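Local coordinates for citrate lyase subunit beta-like protein (Mycobacterium tuberculosis H37Rv, PDB 6CHU) that probably works as a magnesium-dependent lyase of the HpcH/HpaI aldolase family, with a role in itaconate dissimilation and leucine catabolism, at residues Cys21-Asp24 / Arg28-Lys31; Ala34-Val39 / Ser220-Val225; Ala58-Pro63 / Leu85-Gly90. All blocks are in the same frame, centred on the assembly; numbering follows the deposited sequence.

Contact 1. Residues Cys21-Asp24 / Arg28-Lys31. With ACT (acetate ion), chain D.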
# COMPACT_ATOMS: atom_id res chain seq x y z
N CYS A 21 8.97 18.34 22.66
CA CYS A 21 9.41 18.73 24.00
C CYS A 21 8.26 18.45 24.95
O CYS A 21 7.17 19.03 24.79
CB CYS A 21 9.81 20.21 24.04
SG CYS A 21 10.40 20.81 25.64
N PRO A 22 8.43 17.55 25.92
CA PRO A 22 7.36 17.32 26.91
C PRO A 22 6.97 18.61 27.61
O PRO A 22 7.83 19.35 28.10
CB PRO A 22 7.99 16.32 27.89
CG PRO A 22 9.13 15.71 27.15
CD PRO A 22 9.63 16.75 26.20
N ALA A 23 5.66 18.88 27.66
CA ALA A 23 5.19 20.15 28.20
C ALA A 23 5.30 20.26 29.71
O ALA A 23 5.06 21.36 30.24
CB ALA A 23 3.73 20.40 27.78
N ASP A 24 5.64 19.19 30.43
CA ASP A 24 5.90 19.31 31.86
C ASP A 24 7.35 19.67 32.16
O ASP A 24 7.77 19.62 33.32
CB ASP A 24 5.51 18.03 32.60
CG ASP A 24 6.40 16.85 32.28
OD1 ASP A 24 6.98 16.81 31.17
OD2 ASP A 24 6.52 15.95 33.14
N ARG A 28 12.87 23.64 29.71
CA ARG A 28 13.50 23.25 28.46
C ARG A 28 12.89 23.91 27.24
O ARG A 28 13.41 23.72 26.13
CB ARG A 28 13.44 21.73 28.29
CG ARG A 28 13.93 20.93 29.49
CD ARG A 28 15.38 21.27 29.82
NE ARG A 28 16.29 20.90 28.75
CZ ARG A 28 17.61 21.01 28.82
NH1 ARG A 28 18.18 21.49 29.92
NH2 ARG A 28 18.37 20.65 27.80
N PHE A 29 11.81 24.69 27.40
CA PHE A 29 11.09 25.20 26.23
C PHE A 29 11.97 26.11 25.39
O PHE A 29 12.01 25.99 24.16
CB PHE A 29 9.83 25.98 26.66
CG PHE A 29 8.70 25.12 27.18
CD1 PHE A 29 8.82 23.75 27.30
CD2 PHE A 29 7.50 25.72 27.54
CE1 PHE A 29 7.76 22.98 27.77
CE2 PHE A 29 6.44 24.96 28.02
CZ PHE A 29 6.57 23.59 28.13
N ALA A 30 12.69 27.03 26.04
CA ALA A 30 13.53 27.97 25.29
C ALA A 30 14.62 27.24 24.53
O ALA A 30 14.92 27.57 23.37
CB ALA A 30 14.13 29.01 26.23
N LYS A 31 15.23 26.22 25.16
CA LYS A 31 16.28 25.47 24.49
C LYS A 31 15.74 24.71 23.29
O LYS A 31 16.39 24.63 22.24
CB LYS A 31 16.93 24.49 25.47
CG LYS A 31 17.71 25.14 26.60
CD LYS A 31 18.31 24.08 27.51
CE LYS A 31 19.18 24.70 28.60
NZ LYS A 31 20.29 25.50 28.03
C ACT D . 16.04 20.07 25.31
O ACT D . 17.24 20.36 25.58
OXT ACT D . 15.20 19.42 25.99
CH3 ACT D . 15.50 20.59 23.94
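Arg28, whose CB lies 4.1 Å from Cys21 SG, makes the shortest polar bond here, from its NH2 to O of a bound acetate at 2.5 Å. Its NE adds a weak bond to the other oxygen, OXT, at 3.3 Å, nearly straight at 171°. The NE-NH2 edge therefore meets the carboxylate as a two-pronged pair, with the acetate carbon close to the guanidinium plane. Lys31 CD sits 3.3 Å above that plane, over its centre, and probably limits the rotation of the group. The acetate probably came from the crystallisation liquor, so the site shows what anion can dock here without proving a role.

Across the two segments themselves the work is done by the rim of the Phe29 ring. Cys21 SG approaches it edge-on, 4.9 Å from the ring centroid and 74° off the normal, a cysteine sulfur-aromatic contact that is closest at CD1. The thiol reaches the ring because SG is anti to the backbone N of Cys21 (chi1 -179°). Further round the same rim, the carbonyl oxygen of Pro22 lies in the ring plane, 3.6 Å from CE1, and that of Ala23 lies somewhat off it, 3.4 Å from CZ. The weakly positive C-H edge probably makes the approach of both oxygens electrostatically favourable, while Ala23 CB adds a looser apolar touch.

The contact spans the turn that follows the first strand of the TIM barrel and leads into helix 29-35, within a beta-alpha-beta unit completed by strand 38-42. Backbone hydrogen bonds tie Cys21 to Ile40 and Asp42, and Ala23 to Asp42, and Phe29 packs against Leu41 of that strand, while Ala23 leans on Ala55 of helix 52-61.

Contact 2. Residues Ala34-Val39 / Ser220-Val225; sequences AAADVV and SQIPVV
Apolar contact between Ala36 and Ile222 brings the end of helix 29-35 against helix 221-228. Ala36 CB meets the CD1 methyl of Ile222 at 3.9 Å, near the point where the two backbones come closest, 6.3 Å between the CA atoms of the same residues. Ala36 is the first residue to leave helical geometry, so its methyl belongs to the connection to strand 38-42. The isoleucine also touches Leu19 of strand 17-22 and Cys216 of strand 213-216.

A second kind of approach sets a carbonyl against a branched side chain. Ala35 O lies 3.2 Å from Ile222 CG2, a tight fit, and 3.7 Å from its CB. With CG1 beside the backbone N (chi1 -66°), the CG2 branch lies anti to that nitrogen and faces the carbonyl, whereas the other branch carries CD1 across to Ala36. One side chain thus straddles two consecutive residues.

Charge and hydrogen bonding lie to the flanks. Asp37 OD1 forms a salt bridge with Arg226, farther along helix 221-228, and its OD2 accepts a hydrogen bond from Gly17 N, which ties the turn to the start of the first strand. At the start of the other segment, Gln221 OE1 takes N-H groups from both Ile217 and His218, and NE2 donates to His190 O.

Where the first and last strands of the TIM barrel adjoin, the join between their helices therefore rests on shape, with one isoleucine making the apolar contact and directional bonds confined to its margins.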
# COMPACT_ATOMS: atom_id res chain seq x y z
N ALA A 34 15.17 27.18 20.43
CA ALA A 34 16.43 27.57 19.80
C ALA A 34 17.04 26.45 18.97
O ALA A 34 17.73 26.71 17.99
CB ALA A 34 17.42 28.04 20.88
N ALA A 35 16.79 25.19 19.34
CA ALA A 35 17.40 24.06 18.63
C ALA A 35 16.63 23.67 17.38
O ALA A 35 17.23 23.16 16.43
CB ALA A 35 17.50 22.84 19.55
N ALA A 36 15.33 23.88 17.34
CA ALA A 36 14.50 23.29 16.31
C ALA A 36 13.86 24.36 15.43
O ALA A 36 13.81 25.55 15.78
CB ALA A 36 13.42 22.40 16.91
N ASP A 37 13.37 23.92 14.28
CA ASP A 37 12.59 24.79 13.41
C ASP A 37 11.18 24.98 13.96
O ASP A 37 10.68 26.10 14.05
CB ASP A 37 12.55 24.20 12.00
CG ASP A 37 13.92 24.20 11.34
OD1 ASP A 37 14.54 25.27 11.25
OD2 ASP A 37 14.37 23.12 10.92
N VAL A 38 10.54 23.89 14.37
CA VAL A 38 9.22 23.93 15.01
C VAL A 38 9.28 23.04 16.25
O VAL A 38 9.86 21.96 16.21
CB VAL A 38 8.10 23.47 14.06
CG1 VAL A 38 6.76 23.32 14.81
CG2 VAL A 38 7.93 24.43 12.92
N VAL A 39 8.69 23.51 17.34
CA VAL A 39 8.61 22.73 18.57
C VAL A 39 7.20 22.16 18.69
O VAL A 39 6.21 22.87 18.49
CB VAL A 39 8.96 23.59 19.80
CG1 VAL A 39 8.70 22.82 21.08
CG2 VAL A 39 10.42 24.04 19.73
N SER A 220 19.76 16.77 19.38
CA SER A 220 20.93 16.37 18.60
C SER A 220 20.54 15.85 17.22
O SER A 220 21.38 15.82 16.31
CB SER A 220 21.72 15.29 19.34
OG SER A 220 20.95 14.10 19.41
N GLN A 221 19.28 15.45 17.04
CA GLN A 221 18.83 14.96 15.74
C GLN A 221 18.53 16.09 14.76
O GLN A 221 18.50 15.85 13.55
CB GLN A 221 17.59 14.09 15.92
CG GLN A 221 17.82 12.88 16.83
CD GLN A 221 16.56 12.07 17.05
OE1 GLN A 221 15.53 12.60 17.47
NE2 GLN A 221 16.63 10.77 16.78
N ILE A 222 18.31 17.32 15.25
CA ILE A 222 17.91 18.41 14.36
C ILE A 222 18.98 18.73 13.32
O ILE A 222 18.63 18.87 12.13
CB ILE A 222 17.51 19.65 15.18
CG1 ILE A 222 16.24 19.37 16.00
CG2 ILE A 222 17.30 20.84 14.26
CD1 ILE A 222 14.96 19.24 15.16
N PRO A 223 20.27 18.85 13.66
CA PRO A 223 21.27 19.11 12.61
C PRO A 223 21.31 18.03 11.55
O PRO A 223 21.51 18.32 10.37
CB PRO A 223 22.59 19.19 13.39
CG PRO A 223 22.19 19.56 14.76
CD PRO A 223 20.88 18.88 15.00
N VAL A 224 21.13 16.77 11.96
CA VAL A 224 21.17 15.67 11.01
C VAL A 224 20.03 15.81 10.01
O VAL A 224 20.22 15.67 8.79
CB VAL A 224 21.13 14.32 11.75
CG1 VAL A 224 21.23 13.16 10.78
CG2 VAL A 224 22.25 14.26 12.78
N VAL A 225 18.83 16.12 10.50
CA VAL A 225 17.66 16.28 9.65
C VAL A 225 17.85 17.46 8.70
O VAL A 225 17.61 17.35 7.49
CB VAL A 225 16.40 16.44 10.52
CG1 VAL A 225 15.25 17.03 9.69
CG2 VAL A 225 16.02 15.10 11.12

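Contact 3. Residues Ala58-Pro63 / Leu85-Gly90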
# COMPACT_ATOMS: atom_id res chain seq x y z
N ALA A 58 2.11 24.55 32.65
CA ALA A 58 3.32 25.05 31.99
C ALA A 58 2.99 25.57 30.60
O ALA A 58 3.58 26.56 30.15
CB ALA A 58 4.38 23.94 31.92
N LEU A 59 2.06 24.91 29.92
CA LEU A 59 1.64 25.36 28.60
C LEU A 59 1.13 26.79 28.64
O LEU A 59 1.46 27.61 27.77
CB LEU A 59 0.56 24.43 28.05
CG LEU A 59 0.21 24.61 26.58
CD1 LEU A 59 1.34 24.04 25.72
CD2 LEU A 59 -1.12 23.93 26.26
N ARG A 60 0.33 27.12 29.66
CA ARG A 60 -0.17 28.48 29.81
C ARG A 60 0.92 29.43 30.27
O ARG A 60 0.97 30.59 29.84
CB ARG A 60 -1.33 28.51 30.81
CG ARG A 60 -2.49 27.57 30.51
CD ARG A 60 -3.59 27.79 31.56
NE ARG A 60 -4.60 26.74 31.56
CZ ARG A 60 -4.54 25.65 32.33
NH1 ARG A 60 -3.52 25.48 33.17
NH2 ARG A 60 -5.50 24.74 32.27
N ASP A 61 1.81 28.97 31.16
CA ASP A 61 2.69 29.88 31.89
C ASP A 61 3.97 30.24 31.15
O ASP A 61 4.54 31.30 31.40
CB ASP A 61 3.07 29.27 33.25
CG ASP A 61 1.89 29.14 34.19
OD1 ASP A 61 0.88 29.85 33.98
OD2 ASP A 61 1.96 28.33 35.14
N THR A 62 4.43 29.39 30.24
CA THR A 62 5.73 29.55 29.58
C THR A 62 5.51 29.50 28.08
O THR A 62 5.71 28.47 27.43
CB THR A 62 6.71 28.47 30.05
OG1 THR A 62 6.80 28.50 31.48
CG2 THR A 62 8.09 28.70 29.46
N PRO A 63 5.09 30.62 27.48
CA PRO A 63 4.73 30.61 26.06
C PRO A 63 5.95 30.60 25.14
O PRO A 63 7.00 31.16 25.45
CB PRO A 63 3.94 31.91 25.89
CG PRO A 63 4.46 32.80 26.96
CD PRO A 63 4.82 31.92 28.12
N LEU A 85 -7.85 20.85 25.69
CA LEU A 85 -8.47 21.95 24.95
C LEU A 85 -8.85 23.09 25.87
O LEU A 85 -8.75 24.27 25.48
CB LEU A 85 -9.69 21.43 24.18
CG LEU A 85 -9.40 20.38 23.10
CD1 LEU A 85 -10.68 20.05 22.34
CD2 LEU A 85 -8.31 20.84 22.14
N GLU A 86 -9.26 22.78 27.10
CA GLU A 86 -9.50 23.85 28.06
C GLU A 86 -8.23 24.64 28.35
O GLU A 86 -8.25 25.87 28.38
CB GLU A 86 -10.08 23.27 29.34
CG GLU A 86 -11.49 22.75 29.17
CD GLU A 86 -11.91 21.81 30.28
OE1 GLU A 86 -11.12 21.60 31.23
OE2 GLU A 86 -13.03 21.27 30.20
N ALA A 87 -7.11 23.94 28.54
CA ALA A 87 -5.86 24.63 28.81
C ALA A 87 -5.42 25.47 27.61
O ALA A 87 -4.91 26.59 27.78
CB ALA A 87 -4.77 23.63 29.18
N LEU A 88 -5.64 24.96 26.40
CA LEU A 88 -5.23 25.67 25.19
C LEU A 88 -5.98 26.97 25.01
O LEU A 88 -5.49 27.88 24.33
CB LEU A 88 -5.46 24.78 23.97
CG LEU A 88 -4.33 23.83 23.65
CD1 LEU A 88 -4.80 22.79 22.64
CD2 LEU A 88 -3.14 24.63 23.12
N ALA A 89 -7.19 27.06 25.57
CA ALA A 89 -8.01 28.26 25.41
C ALA A 89 -7.27 29.52 25.82
O ALA A 89 -7.42 30.58 25.19
CB ALA A 89 -9.29 28.11 26.23
N GLY A 90 -6.47 29.44 26.88
CA GLY A 90 -5.75 30.59 27.37
C GLY A 90 -4.34 30.71 26.83
O GLY A 90 -3.46 31.26 27.50
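The backbones bearing Leu59 and Arg60 and, opposite them, Ala87 and Leu88 lie next to each other near the ends of their helices, pointing broadly the same way but inclined, and come nearest at Arg60 and Gly90, whose CA atoms are 6.4 Å apart. Arg60 extends from CG to NE, then turns its guanidinium broadside (chi4 92°) over Ala87. The alanine CB sits under one face of that flat group, 3.4 Å from NH2 and 3.7 Å from CZ, and NE passes 3.7 Å from Ala87 CA. Arg60 NH1 has a weak hydrogen bond to Asn57 OD1, one turn back on its own helix.

On the side nearer the barrel, Leu59 and Leu88 meet obliquely, methyl to methyl, with their CD2 atoms 3.8 Å apart. Leu59 CG lies anti to the backbone N (chi1 -169°), which sends its CD2 methyl toward Leu88. Both leucines rest on Val71 of strand 69-72, so the two helices share one strand as their floor.

The interface thus grades from leucine packing beside strand 69-72 to an arginine on the exposed side. The guanidinium does not pair across to Glu86, whose OE2 is bridged to Arg83, so the arginine meets the second helix through a flat face laid on a methyl and not through an ion pair.

Overall arrangement
Contacts 2 and 3 join neighbouring helices round one TIM barrel, whereas contact 1 joins a strand end to the helix that follows it. Contacts 1 and 2 share helix 29-35, one at its start and one at its end, and touch through Cys21 CB and Val39 CG1, 4.1 Å apart, on adjacent strands. Contact 1 also touches contact 3, where Phe29 CD2 lies 3.3 Å from Thr62 O. Contact 2 is mainly apolar and buried; contact 1, also buried, pairs a ring edge with a sulfur and carbonyl oxygens, with an anion-binding arginine beside it. Contact 3, farthest from the chain's centre, alone has an exposed residue among those that touch, an arginine lying over an alanine, beside a leucine pair.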